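Local coordinates for putative uncharacterized protein SMU.1704 (Streptococcus mutans, PDB 3L7W) that is uncharacterised but probably binds DNA as a two-subunit transcriptional regulator of the PadR family, using a winged helix-turn-helix domain, at residues T42-P45 / I46-K49; K48-K52 / A53-S57; H21-G25 / Y26-Q30. One frame throughout, in Å; residues are numbered along the deposited sequence.

Contact 1: residues T42-P45 / I46-K49; sequences TLYP and ILKK
Leu47 N donates to Leu43 O at 2.9 Å in a nearly straight bond, and the step repeats from Lys48 to Tyr44 and from Lys49 to Pro45, so 42-45 and 46-49 are consecutive turns of one helix. Pro45 has no N-H to offer the turn before it, and the helix kinks there. Just beyond, Ile46 N makes weak bonds to both Thr42 O and Leu43 O, while its CG1 presses on Thr42 O at 3.1 Å.

Leu47 carries the side-chain contact. With CG anti to its carbonyl carbon (chi1 -72°), it runs beside Tyr44, and CD1 lies over one ring face, 4.2 Å from the centroid and 25° off the normal, a CH-pi contact. Leu43 CD1 sits above the same face and meets Leu47 CD1 at 3.5 Å, tighter than usual for two methyls. By its position after helix 25-32 and before the two long strands, helix 40-52 is probably the recognition helix of the winged helix-turn-helix domain, the one that in relatives enters the DNA groove. Leu43, Ile46 and Leu47 all rest on Ile14 of helix 7-20. The long chain of Lys49 ends in a salt bridge to Glu11, whereas Lys48 heads away from the preceding turn.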
loop_
_atom_site.group_PDB
_atom_site.type_symbol
_atom_site.label_atom_id
_atom_site.label_comp_id
_atom_site.label_asym_id
_atom_site.label_seq_id
_atom_site.Cartn_x
_atom_site.Cartn_y
_atom_site.Cartn_z
ATOM N N THR A 42 16.288 8.599 -0.950
ATOM C CA THR A 42 15.538 7.611 -0.177
ATOM C C THR A 42 15.695 6.233 -0.802
ATOM O O THR A 42 15.730 5.214 -0.110
ATOM C CB THR A 42 14.030 7.937 -0.126
ATOM O OG1 THR A 42 13.838 9.286 0.310
ATOM C CG2 THR A 42 13.330 7.001 0.836
ATOM N N LEU A 43 15.783 6.213 -2.125
ATOM C CA LEU A 43 15.802 4.970 -2.879
ATOM C C LEU A 43 17.135 4.264 -2.686
ATOM O O LEU A 43 17.193 3.084 -2.327
ATOM C CB LEU A 43 15.578 5.286 -4.355
ATOM C CG LEU A 43 15.230 4.164 -5.330
ATOM C CD1 LEU A 43 16.407 3.846 -6.213
ATOM C CD2 LEU A 43 14.717 2.926 -4.602
ATOM N N TYR A 44 18.222 4.996 -2.902
ATOM C CA TYR A 44 19.532 4.365 -2.888
ATOM C C TYR A 44 19.911 3.737 -1.551
ATOM O O TYR A 44 20.473 2.647 -1.519
ATOM C CB TYR A 44 20.587 5.306 -3.453
ATOM C CG TYR A 44 20.470 5.347 -4.957
ATOM C CD1 TYR A 44 21.224 4.483 -5.744
ATOM C CD2 TYR A 44 19.552 6.191 -5.595
ATOM C CE1 TYR A 44 21.108 4.481 -7.123
ATOM C CE2 TYR A 44 19.434 6.201 -6.985
ATOM C CZ TYR A 44 20.225 5.335 -7.742
ATOM O OH TYR A 44 20.150 5.298 -9.118
ATOM N N PRO A 45 19.574 4.403 -0.446
ATOM C CA PRO A 45 19.754 3.744 0.845
ATOM C C PRO A 45 18.963 2.443 0.916
ATOM O O PRO A 45 19.415 1.466 1.513
ATOM C CB PRO A 45 19.199 4.772 1.825
ATOM C CG PRO A 45 19.553 6.065 1.184
ATOM C CD PRO A 45 19.293 5.838 -0.288
ATOM N N ILE A 46 17.795 2.418 0.291
ATOM C CA ILE A 46 17.014 1.197 0.291
ATOM C C ILE A 46 17.733 0.111 -0.499
ATOM O O ILE A 46 17.904 -1.012 -0.009
ATOM C CB ILE A 46 15.605 1.430 -0.235
ATOM C CG1 ILE A 46 14.861 2.352 0.731
ATOM C CG2 ILE A 46 14.895 0.113 -0.383
ATOM C CD1 ILE A 46 13.418 2.633 0.333
ATOM N N LEU A 47 18.179 0.454 -1.705
ATOM C CA LEU A 47 19.050 -0.444 -2.466
ATOM C C LEU A 47 20.206 -0.929 -1.604
ATOM O O LEU A 47 20.508 -2.120 -1.571
ATOM C CB LEU A 47 19.587 0.254 -3.714
ATOM C CG LEU A 47 18.501 0.433 -4.769
ATOM C CD1 LEU A 47 18.897 1.487 -5.787
ATOM C CD2 LEU A 47 18.234 -0.908 -5.420
ATOM N N LYS A 48 20.840 -0.009 -0.887
ATOM C CA LYS A 48 21.995 -0.374 -0.061
ATOM C C LYS A 48 21.570 -1.354 1.027
ATOM O O LYS A 48 22.199 -2.393 1.234
ATOM C CB LYS A 48 22.650 0.873 0.550
ATOM C CG LYS A 48 23.922 0.596 1.348
ATOM C CD LYS A 48 24.774 1.862 1.468
ATOM C CE LYS A 48 25.812 1.769 2.584
ATOM N NZ LYS A 48 25.219 2.062 3.930
ATOM N N LYS A 49 20.481 -1.023 1.704
ATOM C CA LYS A 49 19.912 -1.889 2.724
ATOM C C LYS A 49 19.716 -3.310 2.184
ATOM O O LYS A 49 20.076 -4.290 2.837
ATOM C CB LYS A 49 18.580 -1.293 3.172
ATOM C CG LYS A 49 17.748 -2.132 4.114
ATOM C CD LYS A 49 16.480 -1.359 4.456
ATOM C CE LYS A 49 15.677 -2.052 5.536
ATOM N NZ LYS A 49 15.113 -3.332 5.041
#

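Contact 2: residues K48-K52 / A53-S57; sequences KKLEK and AGYLS
Leu50 O is gripped by two backbone donors at the end of the helix: Tyr55 N at 2.9 Å, almost in line with the carbonyl bond (170°), and Leu56 N at 3.2 Å, which arrives from above the carbonyl plane. One turn-end carbonyl thus ties down Tyr55 and the first residue of the strand, Leu56. A shorter bond lies beside these, Gly54 N to Glu51 O at 2.7 Å, its donor also well out of the carbonyl plane.

Together with the positive phi of Gly54 (93°), the Gly54 and Tyr55 bonds make a Schellman motif, a common way of ending a helix. Its usual apolar partnership is present too: Leu50 CD2 approaches the edge of the Tyr55 ring, 3.8 Å from Tyr55 CD2, the two side chains crossing at about a right angle. Nearer the backbone, Leu50 CB meets Leu56 CD1 at 3.7 Å. Here packing is close, for Leu50 and Leu56 are buried and both lean on Leu15 of helix 7-20, so the turn that joins helix 40-52 to strand 56-63, probably the first strand of the wing, is fastened to helix 7-20. The Tyr55 ring also stacks with His80 of helix 75-100.

The outer side is looser. Ala53 N still closes a regular helical bond to Lys49 O at 2.9 Å, but Ala53 and Lys52 are exposed. Glu51 is intermediate: its CA-H points at Leu56 O, 3.3 Å from CA, and its CG grazes the same oxygen at 3.4 Å. Because CG stands anti to the backbone N (chi1 174°) and the chain stays extended, the carboxylate is carried past the turn to Thr58 on the strand, where OE2 bonds to the threonine hydroxyl.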
loop_
_atom_site.group_PDB
_atom_site.type_symbol
_atom_site.label_atom_id
_atom_site.label_comp_id
_atom_site.label_asym_id
_atom_site.label_seq_id
_atom_site.Cartn_x
_atom_site.Cartn_y
_atom_site.Cartn_z
ATOM N N LYS A 48 20.840 -0.009 -0.887
ATOM C CA LYS A 48 21.995 -0.374 -0.061
ATOM C C LYS A 48 21.570 -1.354 1.027
ATOM O O LYS A 48 22.199 -2.393 1.234
ATOM C CB LYS A 48 22.650 0.873 0.550
ATOM C CG LYS A 48 23.922 0.596 1.348
ATOM C CD LYS A 48 24.774 1.862 1.468
ATOM C CE LYS A 48 25.812 1.769 2.584
ATOM N NZ LYS A 48 25.219 2.062 3.930
ATOM N N LYS A 49 20.481 -1.023 1.704
ATOM C CA LYS A 49 19.912 -1.889 2.724
ATOM C C LYS A 49 19.716 -3.310 2.184
ATOM O O LYS A 49 20.076 -4.290 2.837
ATOM C CB LYS A 49 18.580 -1.293 3.172
ATOM C CG LYS A 49 17.748 -2.132 4.114
ATOM C CD LYS A 49 16.480 -1.359 4.456
ATOM C CE LYS A 49 15.677 -2.052 5.536
ATOM N NZ LYS A 49 15.113 -3.332 5.041
ATOM N N LEU A 50 19.151 -3.412 0.982
ATOM C CA LEU A 50 18.812 -4.713 0.404
ATOM C C LEU A 50 20.083 -5.440 0.084
ATOM O O LEU A 50 20.150 -6.661 0.155
ATOM C CB LEU A 50 17.983 -4.555 -0.874
ATOM C CG LEU A 50 16.538 -4.107 -0.600
ATOM C CD1 LEU A 50 15.782 -3.895 -1.888
ATOM C CD2 LEU A 50 15.829 -5.142 0.273
ATOM N N GLU A 51 21.095 -4.684 -0.307
ATOM C CA GLU A 51 22.366 -5.308 -0.582
ATOM C C GLU A 51 22.941 -5.830 0.729
ATOM O O GLU A 51 23.296 -6.996 0.834
ATOM C CB GLU A 51 23.330 -4.339 -1.247
ATOM C CG GLU A 51 24.711 -4.944 -1.400
ATOM C CD GLU A 51 25.701 -4.002 -2.038
ATOM O OE1 GLU A 51 25.362 -2.801 -2.216
ATOM O OE2 GLU A 51 26.818 -4.475 -2.357
ATOM N N LYS A 52 23.004 -4.966 1.735
ATOM C CA LYS A 52 23.587 -5.344 3.014
ATOM C C LYS A 52 22.922 -6.602 3.542
ATOM O O LYS A 52 23.584 -7.498 4.079
ATOM C CB LYS A 52 23.430 -4.215 4.036
ATOM C CG LYS A 52 24.126 -4.502 5.362
ATOM C CD LYS A 52 23.488 -3.745 6.507
ATOM C CE LYS A 52 24.485 -3.479 7.626
ATOM N NZ LYS A 52 25.408 -2.352 7.292
ATOM N N ALA A 53 21.605 -6.658 3.375
ATOM C CA ALA A 53 20.797 -7.750 3.888
ATOM C C ALA A 53 21.004 -8.990 3.052
ATOM O O ALA A 53 20.508 -10.062 3.389
ATOM C CB ALA A 53 19.310 -7.354 3.900
ATOM N N GLY A 54 21.708 -8.833 1.938
ATOM C CA GLY A 54 22.102 -9.968 1.124
ATOM C C GLY A 54 21.159 -10.308 -0.003
ATOM O O GLY A 54 21.395 -11.259 -0.756
ATOM N N TYR A 55 20.095 -9.528 -0.153
ATOM C CA TYR A 55 19.096 -9.840 -1.179
ATOM C C TYR A 55 19.562 -9.395 -2.550
ATOM O O TYR A 55 19.159 -9.951 -3.569
ATOM C CB TYR A 55 17.764 -9.180 -0.833
ATOM C CG TYR A 55 17.251 -9.591 0.523
ATOM C CD1 TYR A 55 17.218 -10.932 0.897
ATOM C CD2 TYR A 55 16.801 -8.645 1.430
ATOM C CE1 TYR A 55 16.742 -11.315 2.143
ATOM C CE2 TYR A 55 16.325 -9.019 2.678
ATOM C CZ TYR A 55 16.294 -10.352 3.024
ATOM O OH TYR A 55 15.814 -10.709 4.261
ATOM N N LEU A 56 20.403 -8.369 -2.571
ATOM C CA LEU A 56 20.995 -7.917 -3.819
ATOM C C LEU A 56 22.527 -8.003 -3.741
ATOM O O LEU A 56 23.137 -7.642 -2.740
ATOM C CB LEU A 56 20.582 -6.478 -4.114
ATOM C CG LEU A 56 19.093 -6.234 -4.382
ATOM C CD1 LEU A 56 18.818 -4.741 -4.424
ATOM C CD2 LEU A 56 18.665 -6.891 -5.681
ATOM N N SER A 57 23.151 -8.484 -4.802
ATOM C CA SER A 57 24.585 -8.359 -4.902
ATOM C C SER A 57 24.753 -7.335 -5.993
ATOM O O SER A 57 23.819 -7.096 -6.760
ATOM C CB SER A 57 25.246 -9.687 -5.275
ATOM O OG SER A 57 24.846 -10.084 -6.567
#

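Contact 3: residues H21-G25 / Y26-Q30; sequences HDSYG and YDISQ
His21 CE1 stands 3.8 Å from Asp27 OD2, the carboxylate oxygen lying off the ring edge and the two flat groups within 28° of coplanar. The imidazole is held by a bond from ND1 to the carbonyl O of the next residue, Asp22, at 2.7 Å. That acceptor sits in the plane of the imidazole, which restrains the ring from rotating. The Asp22 carboxylate is bonded to Tyr59 and His72, on strands 56-63 and 66-73. Ser23 folds back, its OG donating to His21 O at 2.8 Å, while its CB rests against Asp27 OD2 and its carbonyl O against Ile28 CD1.

Tyr24 occupies the N-cap position. Its O takes the N-H of Ile28 at 3.2 Å, in the plane of the carbonyl, as the first regular bond of the helix. Its CG is placed between backbone N and carbonyl carbon (chi1 46°), which brings the ring against the opening turn. There Asp27 CB lies over one face, 4.0 Å from the centroid, a CH-pi contact, and Tyr26 N looks onto the ring edge, with Tyr24 CD1 4.0 Å from Tyr26 CB. Gly25 begins the helix proper, and its O accepts from Ser29 N at 2.7 Å in a nearly straight bond (166°).

His105 of the second subunit packs on Asp27 and Gln30. The turn links the short strand 23-24 to helix 25-32, probably the first helix of the helix-turn-helix pair. Ser23 pairs by backbone with Tyr71 of strand 66-73, and Arg68 of that strand makes a cation-pi contact with the Tyr24 ring. Ile28 plugs between helix 7-20, at Ile14, Ile17 and Val18, Leu47 of helix 40-52, and Tyr71 of strand 66-73.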
loop_
_atom_site.group_PDB
_atom_site.type_symbol
_atom_site.label_atom_id
_atom_site.label_comp_id
_atom_site.label_asym_id
_atom_site.label_seq_id
_atom_site.Cartn_x
_atom_site.Cartn_y
_atom_site.Cartn_z
ATOM N N HIS A 21 15.732 -8.662 -14.635
ATOM C CA HIS A 21 17.143 -8.684 -14.997
ATOM C C HIS A 21 17.942 -7.803 -14.043
ATOM O O HIS A 21 17.393 -6.872 -13.442
ATOM C CB HIS A 21 17.351 -8.225 -16.445
ATOM C CG HIS A 21 16.769 -6.878 -16.751
ATOM N ND1 HIS A 21 17.430 -5.699 -16.477
ATOM C CD2 HIS A 21 15.594 -6.523 -17.327
ATOM C CE1 HIS A 21 16.686 -4.678 -16.861
ATOM N NE2 HIS A 21 15.567 -5.150 -17.380
ATOM N N ASP A 22 19.227 -8.110 -13.892
ATOM C CA ASP A 22 20.135 -7.200 -13.219
ATOM C C ASP A 22 19.879 -5.802 -13.754
ATOM O O ASP A 22 19.704 -5.621 -14.952
ATOM C CB ASP A 22 21.573 -7.574 -13.514
ATOM C CG ASP A 22 21.954 -8.916 -12.948
ATOM O OD1 ASP A 22 21.087 -9.580 -12.340
ATOM O OD2 ASP A 22 23.129 -9.304 -13.118
ATOM N N SER A 23 19.858 -4.810 -12.876
ATOM C CA SER A 23 19.703 -3.432 -13.337
ATOM C C SER A 23 20.421 -2.415 -12.470
ATOM O O SER A 23 20.644 -2.633 -11.281
ATOM C CB SER A 23 18.222 -3.062 -13.503
ATOM O OG SER A 23 17.371 -4.092 -13.036
ATOM N N TYR A 24 20.786 -1.296 -13.073
ATOM C CA TYR A 24 21.436 -0.243 -12.316
ATOM C C TYR A 24 20.365 0.632 -11.684
ATOM O O TYR A 24 19.187 0.566 -12.069
ATOM C CB TYR A 24 22.396 0.565 -13.193
ATOM C CG TYR A 24 21.815 0.968 -14.519
ATOM C CD1 TYR A 24 21.067 2.129 -14.642
ATOM C CD2 TYR A 24 22.016 0.191 -15.653
ATOM C CE1 TYR A 24 20.524 2.505 -15.855
ATOM C CE2 TYR A 24 21.480 0.555 -16.874
ATOM C CZ TYR A 24 20.734 1.718 -16.971
ATOM O OH TYR A 24 20.186 2.092 -18.182
ATOM N N GLY A 25 20.783 1.431 -10.708
ATOM C CA GLY A 25 19.869 2.170 -9.865
ATOM C C GLY A 25 18.912 3.057 -10.633
ATOM O O GLY A 25 17.714 3.061 -10.363
ATOM N N TYR A 26 19.436 3.812 -11.590
ATOM C CA TYR A 26 18.607 4.783 -12.293
ATOM C C TYR A 26 17.453 4.059 -12.966
ATOM O O TYR A 26 16.319 4.531 -12.977
ATOM C CB TYR A 26 19.431 5.565 -13.307
ATOM C CG TYR A 26 18.600 6.457 -14.186
ATOM C CD1 TYR A 26 18.135 6.005 -15.417
ATOM C CD2 TYR A 26 18.254 7.747 -13.781
ATOM C CE1 TYR A 26 17.355 6.816 -16.229
ATOM C CE2 TYR A 26 17.471 8.568 -14.589
ATOM C CZ TYR A 26 17.026 8.092 -15.813
ATOM O OH TYR A 26 16.252 8.885 -16.632
ATOM N N ASP A 27 17.747 2.886 -13.500
ATOM C CA ASP A 27 16.734 2.084 -14.158
ATOM C C ASP A 27 15.647 1.681 -13.162
ATOM O O ASP A 27 14.449 1.751 -13.449
ATOM C CB ASP A 27 17.392 0.840 -14.751
ATOM C CG ASP A 27 16.596 0.247 -15.878
ATOM O OD1 ASP A 27 15.837 1.003 -16.509
ATOM O OD2 ASP A 27 16.730 -0.966 -16.144
ATOM N N ILE A 28 16.069 1.228 -11.988
ATOM C CA ILE A 28 15.119 0.786 -10.988
ATOM C C ILE A 28 14.286 1.988 -10.553
ATOM O O ILE A 28 13.068 1.914 -10.460
ATOM C CB ILE A 28 15.834 0.185 -9.781
ATOM C CG1 ILE A 28 16.520 -1.122 -10.180
ATOM C CG2 ILE A 28 14.848 -0.097 -8.668
ATOM C CD1 ILE A 28 17.754 -1.433 -9.337
ATOM N N SER A 29 14.970 3.100 -10.308
ATOM C CA SER A 29 14.344 4.307 -9.804
ATOM C C SER A 29 13.293 4.811 -10.789
ATOM O O SER A 29 12.159 5.081 -10.415
ATOM C CB SER A 29 15.410 5.368 -9.557
ATOM O OG SER A 29 14.881 6.666 -9.731
ATOM N N GLN A 30 13.667 4.908 -12.057
ATOM C CA GLN A 30 12.734 5.351 -13.084
ATOM C C GLN A 30 11.463 4.518 -13.140
ATOM O O GLN A 30 10.380 5.042 -13.395
ATOM C CB GLN A 30 13.414 5.369 -14.448
ATOM C CG GLN A 30 14.366 6.533 -14.587
ATOM C CD GLN A 30 13.652 7.853 -14.376
ATOM O OE1 GLN A 30 12.749 8.203 -15.133
ATOM N NE2 GLN A 30 14.047 8.588 -13.343
#

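All three contacts are local and only partly buried, yet each has a core-facing side. Contacts 1 and 2 share helix 40-52: one is its middle, bent at a proline, the other its end, closed by a glycine. Contact 3 opens helix 25-32. Leu47 touches both other contacts, its CD2 being 4.0 Å from Leu56 CD1 of contact 2 and from Ile28 CD1 of contact 3. Leu43 CD1 also packs on Ser29 CB, and Tyr44 OH comes close to Tyr26 N. Contact 1 relies on leucine methyls against an aromatic face, contact 2 on backbone bonds converging at a helix end, and contact 3 on a polar loop with a tyrosine ring packed against the first helical turn.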